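Local coordinates for conserved hypothetical protein TA1206 (Thermoplasma acidophilum, PDB 1QW2) that is of unknown function, a DUF1805-family protein that assembles from four copies, each built on a mixed beta-sheet with short helices, at residues P31-K36 with D69-A74; D57-V62 with E78-A83. All blocks are in the same frame, centred on the assembly; numbering follows the deposited sequence.

From the N terminus the chain first builds the antiparallel strands 3-15, 18-25 and 32-36. Contact 1 opens on strand 32-36 and closes only when helix 68-73 folds back onto this strand. Within that loop the chain passes strand 41-43, helix 49-54 and strand 59-61, where contact 2 begins; contact 2 closes a shorter loop when 78-83 returns beside 57-62. The segments alternate along the chain, so the two loops cross. Contact 1 seats a helix on the sheet, whereas contact 2 adds strand 78-79, the sheet's edge within this chain, and starts helix 81-85. They meet where Met71 and Ala74 pack on Val62.

Contact 1. Residues P31-K36 with D69-A74; sequences PLLFIK and DDMLSA
Helix 68-73 packs on one face of the mixed sheet through Met71, present as selenomethionine, which reaches down onto Leu33 and Ile35 of strand 32-36. The short axes of strand and helix approach to 9.6 Å and cross at -60°, leaving a layer of apolar side chains between them. Met71 sends its chain out nearly straight and then bends at the end (chi3 80°), so that SE lies over the strand while CE turns in above the backbone of Phe34, 4.1 Å from its CA. Leu33 and Met71 run antiparallel alongside one another: Leu33 CD1 comes up beside Met71 CG at 3.9 Å. Ile35 instead reaches out to meet Met71 end on, its CG1 3.8 Å from Met71 SE, and its CD1 also lies close to SE. Beyond it, Ile35 CD1 reaches 4.0 Å from Leu72 CD2, the leucine side chain standing roughly perpendicular to that of Ile35.

This is helix-on-sheet packing, and the alternation of the strand sets which residues serve it. Leu33 and Ile35 point toward the helix, while Phe34 points away; its ring meets that of Phe23, and it packs against Ser25 of the second subunit. Strand 32-36 sits between strands 18-25 and 41-43, and both neighbours widen the floor under the helix: Met71 also touches Phe22 and Ala42.

The interface between the segments is apolar, so the selenium and its methyl group are held by shape and van der Waals contact. CG of Leu33, lying between the backbone N and the carbonyl carbon (chi1 55°), lets CD1 run alongside the selenomethionine as far as its CG. Leu72 and Asp69 also pack on Tyr2 of the third subunit.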
loop_
_atom_site.group_PDB
_atom_site.type_symbol
_atom_site.label_atom_id
_atom_site.label_comp_id
_atom_site.label_asym_id
_atom_site.label_seq_id
_atom_site.Cartn_x
_atom_site.Cartn_y
_atom_site.Cartn_z
ATOM N N PRO A 31 4.601 -5.772 -15.137
ATOM C CA PRO A 31 4.034 -5.326 -13.862
ATOM C C PRO A 31 2.583 -5.778 -13.743
ATOM O O PRO A 31 1.967 -6.190 -14.722
ATOM C CB PRO A 31 4.140 -3.811 -13.953
ATOM C CG PRO A 31 3.876 -3.565 -15.414
ATOM C CD PRO A 31 4.697 -4.653 -16.093
ATOM N N LEU A 32 2.048 -5.708 -12.531
ATOM C CA LEU A 32 0.661 -6.060 -12.289
ATOM C C LEU A 32 -0.057 -4.748 -12.033
ATOM O O LEU A 32 0.407 -3.928 -11.246
ATOM C CB LEU A 32 0.536 -6.961 -11.055
ATOM C CG LEU A 32 -0.876 -7.296 -10.549
ATOM C CD1 LEU A 32 -0.788 -8.439 -9.549
ATOM C CD2 LEU A 32 -1.526 -6.085 -9.903
ATOM N N LEU A 33 -1.170 -4.523 -12.717
ATOM C CA LEU A 33 -1.927 -3.313 -12.471
ATOM C C LEU A 33 -3.402 -3.539 -12.708
ATOM O O LEU A 33 -3.796 -4.319 -13.576
ATOM C CB LEU A 33 -1.418 -2.137 -13.319
ATOM C CG LEU A 33 -1.316 -2.218 -14.837
ATOM C CD1 LEU A 33 -1.020 -0.818 -15.382
ATOM C CD2 LEU A 33 -0.216 -3.197 -15.238
ATOM N N PHE A 34 -4.209 -2.878 -11.889
ATOM C CA PHE A 34 -5.650 -2.974 -12.005
ATOM C C PHE A 34 -6.315 -1.697 -11.520
ATOM O O PHE A 34 -5.690 -0.864 -10.858
ATOM C CB PHE A 34 -6.182 -4.197 -11.218
ATOM C CG PHE A 34 -6.038 -4.097 -9.714
ATOM C CD1 PHE A 34 -6.882 -3.279 -8.962
ATOM C CD2 PHE A 34 -5.094 -4.867 -9.046
ATOM C CE1 PHE A 34 -6.788 -3.233 -7.566
ATOM C CE2 PHE A 34 -4.992 -4.829 -7.647
ATOM C CZ PHE A 34 -5.840 -4.013 -6.910
ATOM N N ILE A 35 -7.573 -1.532 -11.911
ATOM C CA ILE A 35 -8.395 -0.405 -11.502
ATOM C C ILE A 35 -9.651 -1.065 -10.952
ATOM O O ILE A 35 -10.310 -1.833 -11.653
ATOM C CB ILE A 35 -8.789 0.500 -12.679
ATOM C CG1 ILE A 35 -7.541 1.098 -13.322
ATOM C CG2 ILE A 35 -9.717 1.614 -12.180
ATOM C CD1 ILE A 35 -7.830 1.930 -14.558
ATOM N N LYS A 36 -9.980 -0.776 -9.702
ATOM C CA LYS A 36 -11.149 -1.389 -9.094
ATOM C C LYS A 36 -12.197 -0.395 -8.626
ATOM O O LYS A 36 -11.882 0.605 -7.983
ATOM C CB LYS A 36 -10.708 -2.280 -7.931
ATOM C CG LYS A 36 -11.835 -3.038 -7.237
ATOM C CD LYS A 36 -12.301 -2.312 -5.985
ATOM C CE LYS A 36 -13.401 -3.093 -5.276
ATOM N NZ LYS A 36 -13.671 -2.562 -3.910
ATOM N N ASP A 69 -2.854 5.588 -17.453
ATOM C CA ASP A 69 -3.229 6.193 -18.725
ATOM C C ASP A 69 -3.366 5.136 -19.816
ATOM O O ASP A 69 -4.307 5.178 -20.610
ATOM C CB ASP A 69 -2.192 7.239 -19.146
ATOM C CG ASP A 69 -2.304 8.525 -18.351
ATOM O OD1 ASP A 69 -1.445 9.413 -18.535
ATOM O OD2 ASP A 69 -3.249 8.652 -17.545
ATOM N N ASP A 70 -2.427 4.195 -19.854
ATOM C CA ASP A 70 -2.470 3.129 -20.852
ATOM C C ASP A 70 -3.746 2.309 -20.696
ATOM O O ASP A 70 -4.402 1.969 -21.682
ATOM C CB ASP A 70 -1.264 2.194 -20.716
ATOM C CG ASP A 70 0.036 2.846 -21.142
ATOM O OD1 ASP A 70 0.041 3.544 -22.176
ATOM O OD2 ASP A 70 1.054 2.644 -20.451
HETATM N N MSE A 71 -4.095 1.993 -19.453
HETATM C CA MSE A 71 -5.293 1.206 -19.184
HETATM C C MSE A 71 -6.569 1.890 -19.652
HETATM O O MSE A 71 -7.407 1.272 -20.305
HETATM C CB MSE A 71 -5.424 0.903 -17.691
HETATM C CG MSE A 71 -4.467 -0.144 -17.175
HETATM SE SE MSE A 71 -4.988 -0.711 -15.403
HETATM C CE MSE A 71 -6.384 -1.929 -15.875
ATOM N N LEU A 72 -6.716 3.166 -19.311
ATOM C CA LEU A 72 -7.908 3.913 -19.691
ATOM C C LEU A 72 -8.071 4.048 -21.202
ATOM O O LEU A 72 -9.193 4.130 -21.706
ATOM C CB LEU A 72 -7.878 5.300 -19.045
ATOM C CG LEU A 72 -7.956 5.299 -17.516
ATOM C CD1 LEU A 72 -7.787 6.719 -16.994
ATOM C CD2 LEU A 72 -9.290 4.715 -17.070
ATOM N N SER A 73 -6.954 4.062 -21.921
ATOM C CA SER A 73 -6.983 4.191 -23.374
ATOM C C SER A 73 -6.947 2.836 -24.074
ATOM O O SER A 73 -7.067 2.761 -25.297
ATOM C CB SER A 73 -5.802 5.040 -23.854
ATOM O OG SER A 73 -5.858 6.344 -23.304
ATOM N N ALA A 74 -6.795 1.768 -23.299
ATOM C CA ALA A 74 -6.735 0.425 -23.864
ATOM C C ALA A 74 -8.112 -0.139 -24.178
ATOM O O ALA A 74 -9.108 0.230 -23.556
ATOM C CB ALA A 74 -6.003 -0.509 -22.909
#

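Contact 2. Residues D57-V62 with E78-A83; sequences DIAVRV and EASQEA
Ser80 turns OG between its backbone N and carbonyl carbon (chi1 71°), which brings the hydroxyl up to the segment 57-62, while Arg61, with CG anti to the backbone N, is extended as far as NE, the guanidinium turned off that line, and comes alongside Glu78, pointing the same way. The serine hydroxyl is gripped by three bonds. OG donates to Asp57 O at 2.6 Å and accepts from Ala59 N at 2.9 Å; it also accepts from Ala83 N at 3.1 Å, making Ser80 the N-cap of helix 81-85. Put an alanine at this position and Ala59 N and Ala83 N would probably be left without their shared acceptor, and Asp57 O without the hydroxyl that donates to it.

A water bridges the same junction, donating to Asp57 O and accepting from Glu82 N. Strand 78-79 leads directly into a capped helix while pairing antiparallel with strand 59-61, and it forms an edge of the mixed sheet within this chain. Val60 and Ala79 are a non-hydrogen-bonded pair; Arg61 and Glu78 are a hydrogen-bonded one, in which Arg61 N donates to Glu78 O at 2.9 Å and the return bond is weak. Just past the last bridge Ser80 N still donates to Ala59 O at 2.8 Å, while Ala59 N turns to the serine OG.

On the face that carries Arg61 and Glu78, a salt bridge joins Arg61 NH1 to Glu78 OE1 at 3.0 Å. Its hydrogen-bond geometry is weak, and the guanidinium and carboxylate planes stand 85° apart. Arg61 NH2 also bonds to Gly45 O, helping to fix the rotation of the group. At the first turn of the helix, Ile58 lies across Glu82, its CG1 3.7 Å from Glu82 CB, and its CG2 branch lies 4.1 Å from Ala83 CB.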
loop_
_atom_site.group_PDB
_atom_site.type_symbol
_atom_site.label_atom_id
_atom_site.label_comp_id
_atom_site.label_asym_id
_atom_site.label_seq_id
_atom_site.Cartn_x
_atom_site.Cartn_y
_atom_site.Cartn_z
ATOM N N ASP A 57 -17.659 -12.351 -11.382
ATOM C CA ASP A 57 -17.231 -10.957 -11.326
ATOM C C ASP A 57 -17.616 -10.153 -12.557
ATOM O O ASP A 57 -17.847 -10.706 -13.631
ATOM C CB ASP A 57 -15.703 -10.842 -11.243
ATOM C CG ASP A 57 -15.129 -11.366 -9.954
ATOM O OD1 ASP A 57 -15.861 -11.449 -8.952
ATOM O OD2 ASP A 57 -13.915 -11.675 -9.950
ATOM N N ILE A 58 -17.682 -8.837 -12.379
ATOM C CA ILE A 58 -17.893 -7.924 -13.488
ATOM C C ILE A 58 -16.425 -7.551 -13.691
ATOM O O ILE A 58 -15.843 -6.812 -12.888
ATOM C CB ILE A 58 -18.693 -6.667 -13.084
ATOM C CG1 ILE A 58 -20.172 -7.019 -12.919
ATOM C CG2 ILE A 58 -18.512 -5.577 -14.143
ATOM C CD1 ILE A 58 -21.044 -5.840 -12.511
ATOM N N ALA A 59 -15.814 -8.081 -14.743
ATOM C CA ALA A 59 -14.403 -7.823 -14.979
ATOM C C ALA A 59 -14.027 -7.661 -16.436
ATOM O O ALA A 59 -14.656 -8.233 -17.324
ATOM C CB ALA A 59 -13.582 -8.953 -14.378
ATOM N N VAL A 60 -12.991 -6.866 -16.674
ATOM C CA VAL A 60 -12.477 -6.673 -18.021
ATOM C C VAL A 60 -10.965 -6.848 -17.978
ATOM O O VAL A 60 -10.301 -6.502 -16.993
ATOM C CB VAL A 60 -12.831 -5.281 -18.598
ATOM C CG1 VAL A 60 -14.328 -5.198 -18.873
ATOM C CG2 VAL A 60 -12.403 -4.198 -17.646
ATOM N N ARG A 61 -10.428 -7.406 -19.053
ATOM C CA ARG A 61 -9.002 -7.653 -19.165
ATOM C C ARG A 61 -8.461 -6.831 -20.327
ATOM O O ARG A 61 -9.055 -6.816 -21.405
ATOM C CB ARG A 61 -8.776 -9.150 -19.410
ATOM C CG ARG A 61 -7.328 -9.578 -19.583
ATOM C CD ARG A 61 -7.211 -11.100 -19.536
ATOM N NE ARG A 61 -5.849 -11.549 -19.802
ATOM C CZ ARG A 61 -5.389 -11.876 -21.004
ATOM N NH1 ARG A 61 -6.190 -11.819 -22.061
ATOM N NH2 ARG A 61 -4.121 -12.235 -21.155
ATOM N N VAL A 62 -7.365 -6.116 -20.088
ATOM C CA VAL A 62 -6.720 -5.315 -21.131
ATOM C C VAL A 62 -5.282 -5.811 -21.212
ATOM O O VAL A 62 -4.786 -6.432 -20.271
ATOM C CB VAL A 62 -6.735 -3.798 -20.801
ATOM C CG1 VAL A 62 -8.164 -3.280 -20.817
ATOM C CG2 VAL A 62 -6.092 -3.538 -19.451
ATOM N N GLU A 78 -11.052 -8.947 -23.191
ATOM C CA GLU A 78 -11.991 -9.940 -22.695
ATOM C C GLU A 78 -12.903 -9.277 -21.673
ATOM O O GLU A 78 -12.459 -8.455 -20.878
ATOM C CB GLU A 78 -11.261 -11.100 -22.024
ATOM C CG GLU A 78 -10.598 -12.070 -22.967
ATOM C CD GLU A 78 -9.986 -13.233 -22.222
ATOM O OE1 GLU A 78 -8.851 -13.089 -21.725
ATOM O OE2 GLU A 78 -10.652 -14.284 -22.115
ATOM N N ALA A 79 -14.180 -9.633 -21.713
ATOM C CA ALA A 79 -15.160 -9.097 -20.778
ATOM C C ALA A 79 -15.855 -10.279 -20.119
ATOM O O ALA A 79 -16.216 -11.246 -20.794
ATOM C CB ALA A 79 -16.184 -8.240 -21.520
ATOM N N SER A 80 -16.042 -10.216 -18.805
ATOM C CA SER A 80 -16.699 -11.316 -18.108
ATOM C C SER A 80 -18.161 -11.373 -18.513
ATOM O O SER A 80 -18.699 -10.428 -19.094
ATOM C CB SER A 80 -16.605 -11.138 -16.592
ATOM O OG SER A 80 -17.433 -10.076 -16.155
ATOM N N GLN A 81 -18.808 -12.487 -18.195
ATOM C CA GLN A 81 -20.213 -12.645 -18.533
ATOM C C GLN A 81 -21.061 -11.569 -17.858
ATOM O O GLN A 81 -21.947 -10.990 -18.489
ATOM C CB GLN A 81 -20.688 -14.037 -18.128
ATOM C CG GLN A 81 -19.933 -15.148 -18.836
ATOM C CD GLN A 81 -20.404 -16.525 -18.437
ATOM O OE1 GLN A 81 -21.147 -17.178 -19.174
ATOM N NE2 GLN A 81 -19.983 -16.976 -17.264
ATOM N N GLU A 82 -20.798 -11.292 -16.583
ATOM C CA GLU A 82 -21.560 -10.260 -15.878
ATOM C C GLU A 82 -21.270 -8.878 -16.467
ATOM O O GLU A 82 -22.122 -7.990 -16.436
ATOM C CB GLU A 82 -21.237 -10.265 -14.380
ATOM C CG GLU A 82 -21.788 -11.460 -13.601
ATOM C CD GLU A 82 -23.306 -11.552 -13.645
ATOM O OE1 GLU A 82 -23.972 -10.499 -13.723
ATOM O OE2 GLU A 82 -23.836 -12.683 -13.587
ATOM N N ALA A 83 -20.067 -8.688 -16.999
ATOM C CA ALA A 83 -19.711 -7.408 -17.597
ATOM C C ALA A 83 -20.462 -7.245 -18.914
ATOM O O ALA A 83 -20.928 -6.156 -19.248
ATOM C CB ALA A 83 -18.204 -7.334 -17.831
HETATM O O HOH W 1 -19.024 -12.874 -14.960
#